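PDB 3L7I: teichoic acid biosynthesis protein F from Staphylococcus epidermidis, which is a teichoic acid biosynthesis protein whose C-terminal part belongs to the GT-B clan of glycosyltransferase-like folds. Local coordinates for residues K563-Y577 with E669-D681. Residues are numbered along the deposited sequence; the frame is centred on the assembly and turned at random.
Sequences KIDLDNLYKELGDDY and EPYGLAKELKNLD
Glu572 receives two lysines of 669-681 on one carboxylate oxygen, the three residues forming a salt-bridge network: Lys678 NZ lies 2.7 Å from Glu572 OE1, nearly in line with the C-O bond, and Lys675 NZ makes a second salt bridge, with a weak hydrogen bond of 3.2 Å, to the same OE1. Both Lys675 and Lys678 leave their backbones pointing away from helix 566-573, and a bend at chi2 (-54°) helps fold Lys675 back to the acid. Two ammonium groups this close would be expected to favour the ionised carboxylate. Lys678 also lays its CD against Leu573 CD2 (3.8 Å); Leu573 CD1 touches Leu677 CB, the two leucine side chains crossing at about a right angle. An axis angle of 21° and a closest approach of 9.7 Å describe two nearly parallel helices packed side by side. They lie against one parallel sheet of the Rossmann-like C-terminal domain of this GT-B fold, with Leu677 also touching Ile541, Ile620 and Phe638 of its strands. Tyr577, opening strand 577-581, reaches across with its hydroxyl, OH making a weak 2.7 Å bond to Leu677 O, while Leu680 CG lies near the ring plane, at its edge. At the other end, Tyr671 OH donates to the anti lone pair of Asp565 OD1 (2.7 Å), and Asp565 OD2 weakly caps Asn568 N; the carboxylate and the tyrosine ring stand 80° apart.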
loop_
_atom_site.group_PDB
_atom_site.type_symbol
_atom_site.label_atom_id
_atom_site.label_comp_id
_atom_site.label_asym_id
_atom_site.label_seq_id
_atom_site.Cartn_x
_atom_site.Cartn_y
_atom_site.Cartn_z
ATOM N N LYS A 563 -49.423 24.863 -26.253
ATOM C CA LYS A 563 -49.817 25.196 -27.610
ATOM C C LYS A 563 -51.220 24.665 -27.892
ATOM O O LYS A 563 -51.892 25.118 -28.806
ATOM C CB LYS A 563 -48.815 24.631 -28.617
ATOM C CG LYS A 563 -47.355 25.031 -28.346
ATOM C CD LYS A 563 -46.900 26.185 -29.237
ATOM C CE LYS A 563 -45.571 26.786 -28.742
ATOM N NZ LYS A 563 -45.684 27.477 -27.410
ATOM N N ILE A 564 -51.685 23.706 -27.104
ATOM C CA ILE A 564 -53.021 23.151 -27.376
ATOM C C ILE A 564 -54.185 24.155 -27.163
ATOM O O ILE A 564 -55.275 23.959 -27.700
ATOM C CB ILE A 564 -53.270 21.794 -26.628
ATOM C CG1 ILE A 564 -54.214 20.894 -27.427
ATOM C CG2 ILE A 564 -53.764 22.016 -25.192
ATOM C CD1 ILE A 564 -54.340 19.493 -26.857
ATOM N N ASP A 565 -53.934 25.217 -26.393
ATOM C CA ASP A 565 -54.920 26.277 -26.100
ATOM C C ASP A 565 -56.071 25.895 -25.119
ATOM O O ASP A 565 -57.206 25.682 -25.549
ATOM C CB ASP A 565 -55.501 26.854 -27.401
ATOM C CG ASP A 565 -55.992 28.287 -27.233
ATOM O OD1 ASP A 565 -56.118 29.007 -28.254
ATOM O OD2 ASP A 565 -56.233 28.694 -26.066
ATOM N N LEU A 566 -55.785 25.822 -23.814
ATOM C CA LEU A 566 -56.819 25.506 -22.824
ATOM C C LEU A 566 -58.069 26.398 -22.911
ATOM O O LEU A 566 -59.195 25.903 -22.878
ATOM C CB LEU A 566 -56.250 25.523 -21.407
ATOM C CG LEU A 566 -55.225 24.415 -21.199
ATOM C CD1 LEU A 566 -54.674 24.506 -19.792
ATOM C CD2 LEU A 566 -55.809 23.019 -21.493
ATOM N N ASP A 567 -57.877 27.704 -23.021
ATOM C CA ASP A 567 -59.003 28.602 -23.220
ATOM C C ASP A 567 -59.937 28.158 -24.328
ATOM O O ASP A 567 -61.152 28.099 -24.129
ATOM C CB ASP A 567 -58.531 30.014 -23.508
ATOM C CG ASP A 567 -58.561 30.875 -22.285
ATOM O OD1 ASP A 567 -59.507 30.692 -21.456
ATOM O OD2 ASP A 567 -57.648 31.730 -22.153
ATOM N N ASN A 568 -59.379 27.870 -25.502
ATOM C CA ASN A 568 -60.224 27.482 -26.618
ATOM C C ASN A 568 -60.939 26.212 -26.227
ATOM O O ASN A 568 -62.171 26.118 -26.332
ATOM C CB ASN A 568 -59.435 27.254 -27.904
ATOM C CG ASN A 568 -60.333 27.178 -29.119
ATOM O OD1 ASN A 568 -61.095 28.106 -29.380
ATOM N ND2 ASN A 568 -60.267 26.071 -29.859
ATOM N N LEU A 569 -60.148 25.244 -25.771
ATOM C CA LEU A 569 -60.652 23.954 -25.365
ATOM C C LEU A 569 -61.778 24.130 -24.344
ATOM O O LEU A 569 -62.845 23.534 -24.465
ATOM C CB LEU A 569 -59.497 23.115 -24.799
ATOM C CG LEU A 569 -58.733 22.223 -25.774
ATOM C CD1 LEU A 569 -57.752 21.394 -25.033
ATOM C CD2 LEU A 569 -59.678 21.288 -26.474
ATOM N N TYR A 570 -61.534 24.966 -23.346
ATOM C CA TYR A 570 -62.515 25.235 -22.305
ATOM C C TYR A 570 -63.813 25.787 -22.896
ATOM O O TYR A 570 -64.889 25.340 -22.537
ATOM C CB TYR A 570 -61.902 26.214 -21.302
ATOM C CG TYR A 570 -62.646 26.435 -20.006
ATOM C CD1 TYR A 570 -63.459 25.449 -19.428
ATOM C CD2 TYR A 570 -62.503 27.624 -19.337
ATOM C CE1 TYR A 570 -64.115 25.685 -18.226
ATOM C CE2 TYR A 570 -63.149 27.858 -18.160
ATOM C CZ TYR A 570 -63.943 26.899 -17.599
ATOM O OH TYR A 570 -64.539 27.220 -16.396
ATOM N N LYS A 571 -63.698 26.753 -23.807
ATOM C CA LYS A 571 -64.851 27.327 -24.513
ATOM C C LYS A 571 -65.620 26.296 -25.356
ATOM O O LYS A 571 -66.851 26.314 -25.408
ATOM C CB LYS A 571 -64.398 28.474 -25.426
ATOM C CG LYS A 571 -64.367 29.858 -24.777
ATOM C CD LYS A 571 -63.837 30.937 -25.760
ATOM C CE LYS A 571 -64.403 32.343 -25.485
ATOM N NZ LYS A 571 -64.135 32.869 -24.107
ATOM N N GLU A 572 -64.876 25.402 -26.003
ATOM C CA GLU A 572 -65.419 24.514 -27.032
ATOM C C GLU A 572 -65.873 23.167 -26.509
ATOM O O GLU A 572 -66.672 22.492 -27.145
ATOM C CB GLU A 572 -64.375 24.272 -28.136
ATOM C CG GLU A 572 -64.153 25.446 -29.070
ATOM C CD GLU A 572 -65.399 25.810 -29.876
ATOM O OE1 GLU A 572 -66.099 24.884 -30.335
ATOM O OE2 GLU A 572 -65.676 27.019 -30.057
ATOM N N LEU A 573 -65.347 22.767 -25.363
ATOM C CA LEU A 573 -65.538 21.404 -24.896
ATOM C C LEU A 573 -65.836 21.339 -23.404
ATOM O O LEU A 573 -66.194 20.282 -22.891
ATOM C CB LEU A 573 -64.284 20.568 -25.201
ATOM C CG LEU A 573 -63.907 20.446 -26.675
ATOM C CD1 LEU A 573 -62.546 19.823 -26.865
ATOM C CD2 LEU A 573 -64.960 19.650 -27.401
ATOM N N GLY A 574 -65.694 22.467 -22.719
ATOM C CA GLY A 574 -65.805 22.512 -21.273
ATOM C C GLY A 574 -67.108 22.054 -20.639
ATOM O O GLY A 574 -67.206 21.985 -19.410
ATOM N N ASP A 575 -68.110 21.744 -21.454
ATOM C CA ASP A 575 -69.400 21.324 -20.923
ATOM C C ASP A 575 -69.638 19.855 -21.211
ATOM O O ASP A 575 -70.502 19.231 -20.607
ATOM C CB ASP A 575 -70.555 22.166 -21.491
ATOM C CG ASP A 575 -70.622 23.582 -20.897
ATOM O OD1 ASP A 575 -70.212 23.785 -19.725
ATOM O OD2 ASP A 575 -71.105 24.494 -21.611
ATOM N N ASP A 576 -68.874 19.299 -22.138
ATOM C CA ASP A 576 -69.019 17.890 -22.480
ATOM C C ASP A 576 -67.840 17.073 -21.951
ATOM O O ASP A 576 -67.974 15.880 -21.682
ATOM C CB ASP A 576 -69.133 17.707 -24.000
ATOM C CG ASP A 576 -70.421 18.303 -24.578
ATOM O OD1 ASP A 576 -71.509 18.032 -24.018
ATOM O OD2 ASP A 576 -70.341 19.022 -25.610
ATOM N N TYR A 577 -66.696 17.732 -21.791
ATOM C CA TYR A 577 -65.436 17.052 -21.504
ATOM C C TYR A 577 -64.674 17.566 -20.295
ATOM O O TYR A 577 -64.815 18.707 -19.846
ATOM C CB TYR A 577 -64.494 17.161 -22.699
ATOM C CG TYR A 577 -64.907 16.366 -23.903
ATOM C CD1 TYR A 577 -64.502 15.045 -24.055
ATOM C CD2 TYR A 577 -65.692 16.942 -24.902
ATOM C CE1 TYR A 577 -64.880 14.317 -25.165
ATOM C CE2 TYR A 577 -66.072 16.227 -26.012
ATOM C CZ TYR A 577 -65.664 14.911 -26.144
ATOM O OH TYR A 577 -66.041 14.185 -27.258
ATOM N N GLU A 669 -52.407 22.473 -36.142
ATOM C CA GLU A 669 -53.026 23.526 -35.343
ATOM C C GLU A 669 -54.032 22.902 -34.365
ATOM O O GLU A 669 -54.682 21.908 -34.673
ATOM C CB GLU A 669 -53.688 24.593 -36.243
ATOM C CG GLU A 669 -55.229 24.673 -36.176
ATOM C CD GLU A 669 -55.933 23.869 -37.267
ATOM O OE1 GLU A 669 -55.413 22.806 -37.668
ATOM O OE2 GLU A 669 -57.015 24.298 -37.729
ATOM N N PRO A 670 -54.158 23.481 -33.171
ATOM C CA PRO A 670 -55.100 22.993 -32.159
ATOM C C PRO A 670 -56.572 23.137 -32.547
ATOM O O PRO A 670 -57.387 22.366 -32.066
ATOM C CB PRO A 670 -54.832 23.935 -30.992
ATOM C CG PRO A 670 -54.333 25.201 -31.663
ATOM C CD PRO A 670 -53.401 24.644 -32.680
ATOM N N TYR A 671 -56.912 24.108 -33.391
ATOM C CA TYR A 671 -58.316 24.509 -33.569
ATOM C C TYR A 671 -59.202 23.557 -34.347
ATOM O O TYR A 671 -60.408 23.518 -34.111
ATOM C CB TYR A 671 -58.391 25.925 -34.128
ATOM C CG TYR A 671 -57.552 26.805 -33.265
ATOM C CD1 TYR A 671 -57.972 27.132 -31.984
ATOM C CD2 TYR A 671 -56.302 27.231 -33.676
ATOM C CE1 TYR A 671 -57.203 27.903 -31.157
ATOM C CE2 TYR A 671 -55.524 28.010 -32.853
ATOM C CZ TYR A 671 -55.980 28.341 -31.593
ATOM O OH TYR A 671 -55.218 29.109 -30.753
ATOM N N GLY A 672 -58.612 22.791 -35.262
ATOM C CA GLY A 672 -59.362 21.794 -36.006
ATOM C C GLY A 672 -59.565 20.583 -35.119
ATOM O O GLY A 672 -60.590 19.898 -35.180
ATOM N N LEU A 673 -58.562 20.327 -34.282
ATOM C CA LEU A 673 -58.616 19.276 -33.281
ATOM C C LEU A 673 -59.811 19.516 -32.355
ATOM O O LEU A 673 -60.611 18.609 -32.111
ATOM C CB LEU A 673 -57.309 19.280 -32.479
ATOM C CG LEU A 673 -56.675 17.938 -32.126
ATOM C CD1 LEU A 673 -55.573 18.140 -31.091
ATOM C CD2 LEU A 673 -57.732 16.985 -31.611
ATOM N N ALA A 674 -59.930 20.752 -31.858
ATOM C CA ALA A 674 -61.039 21.146 -30.983
ATOM C C ALA A 674 -62.385 20.825 -31.625
ATOM O O ALA A 674 -63.217 20.151 -31.036
ATOM C CB ALA A 674 -60.955 22.624 -30.628
ATOM N N LYS A 675 -62.597 21.297 -32.841
ATOM C CA LYS A 675 -63.858 21.057 -33.508
ATOM C C LYS A 675 -64.121 19.559 -33.625
ATOM O O LYS A 675 -65.224 19.098 -33.374
ATOM C CB LYS A 675 -63.863 21.735 -34.881
ATOM C CG LYS A 675 -63.711 23.267 -34.837
ATOM C CD LYS A 675 -64.768 23.924 -33.933
ATOM C CE LYS A 675 -64.826 25.441 -34.129
ATOM N NZ LYS A 675 -65.896 26.077 -33.296
ATOM N N GLU A 676 -63.095 18.802 -33.986
ATOM C CA GLU A 676 -63.219 17.358 -34.175
ATOM C C GLU A 676 -63.710 16.609 -32.917
ATOM O O GLU A 676 -64.626 15.784 -33.002
ATOM C CB GLU A 676 -61.880 16.789 -34.650
ATOM C CG GLU A 676 -61.944 15.377 -35.198
ATOM C CD GLU A 676 -62.113 15.335 -36.700
ATOM O OE1 GLU A 676 -63.094 15.927 -37.217
ATOM O OE2 GLU A 676 -61.264 14.699 -37.364
ATOM N N LEU A 677 -63.090 16.895 -31.767
ATOM C CA LEU A 677 -63.514 16.366 -30.454
ATOM C C LEU A 677 -65.015 16.575 -30.110
ATOM O O LEU A 677 -65.594 15.835 -29.302
ATOM C CB LEU A 677 -62.659 16.991 -29.343
ATOM C CG LEU A 677 -61.293 16.398 -28.958
ATOM C CD1 LEU A 677 -60.797 15.348 -29.933
ATOM C CD2 LEU A 677 -60.222 17.486 -28.766
ATOM N N LYS A 678 -65.631 17.595 -30.702
ATOM C CA LYS A 678 -67.019 17.916 -30.395
ATOM C C LYS A 678 -67.845 16.637 -30.429
ATOM O O LYS A 678 -68.672 16.390 -29.552
ATOM C CB LYS A 678 -67.567 18.916 -31.411
ATOM C CG LYS A 678 -68.512 19.936 -30.832
ATOM C CD LYS A 678 -67.854 20.663 -29.677
ATOM C CE LYS A 678 -68.211 22.132 -29.703
ATOM N NZ LYS A 678 -67.630 22.739 -30.921
ATOM N N ASN A 679 -67.586 15.818 -31.444
ATOM C CA ASN A 679 -68.344 14.603 -31.693
ATOM C C ASN A 679 -67.430 13.383 -31.816
ATOM O O ASN A 679 -67.026 12.997 -32.921
ATOM C CB ASN A 679 -69.175 14.775 -32.963
ATOM C CG ASN A 679 -70.026 13.565 -33.270
ATOM O OD1 ASN A 679 -69.996 12.575 -32.537
ATOM N ND2 ASN A 679 -70.792 13.635 -34.361
ATOM N N LEU A 680 -67.103 12.779 -30.674
ATOM C CA LEU A 680 -66.210 11.625 -30.663
ATOM C C LEU A 680 -66.697 10.492 -31.570
ATOM O O LEU A 680 -65.916 9.936 -32.346
ATOM C CB LEU A 680 -65.971 11.108 -29.241
ATOM C CG LEU A 680 -64.696 11.597 -28.550
ATOM C CD1 LEU A 680 -64.299 10.652 -27.434
ATOM C CD2 LEU A 680 -63.559 11.735 -29.547
ATOM N N ASP A 681 -67.981 10.156 -31.480
ATOM C CA ASP A 681 -68.512 9.017 -32.222
ATOM C C ASP A 681 -68.201 9.106 -33.708
ATOM O O ASP A 681 -67.927 8.092 -34.350
ATOM C CB ASP A 681 -70.019 8.884 -32.023
ATOM C CG ASP A 681 -70.390 8.412 -30.620
ATOM O OD1 ASP A 681 -69.516 7.843 -29.913
ATOM O OD2 ASP A 681 -71.571 8.607 -30.236
#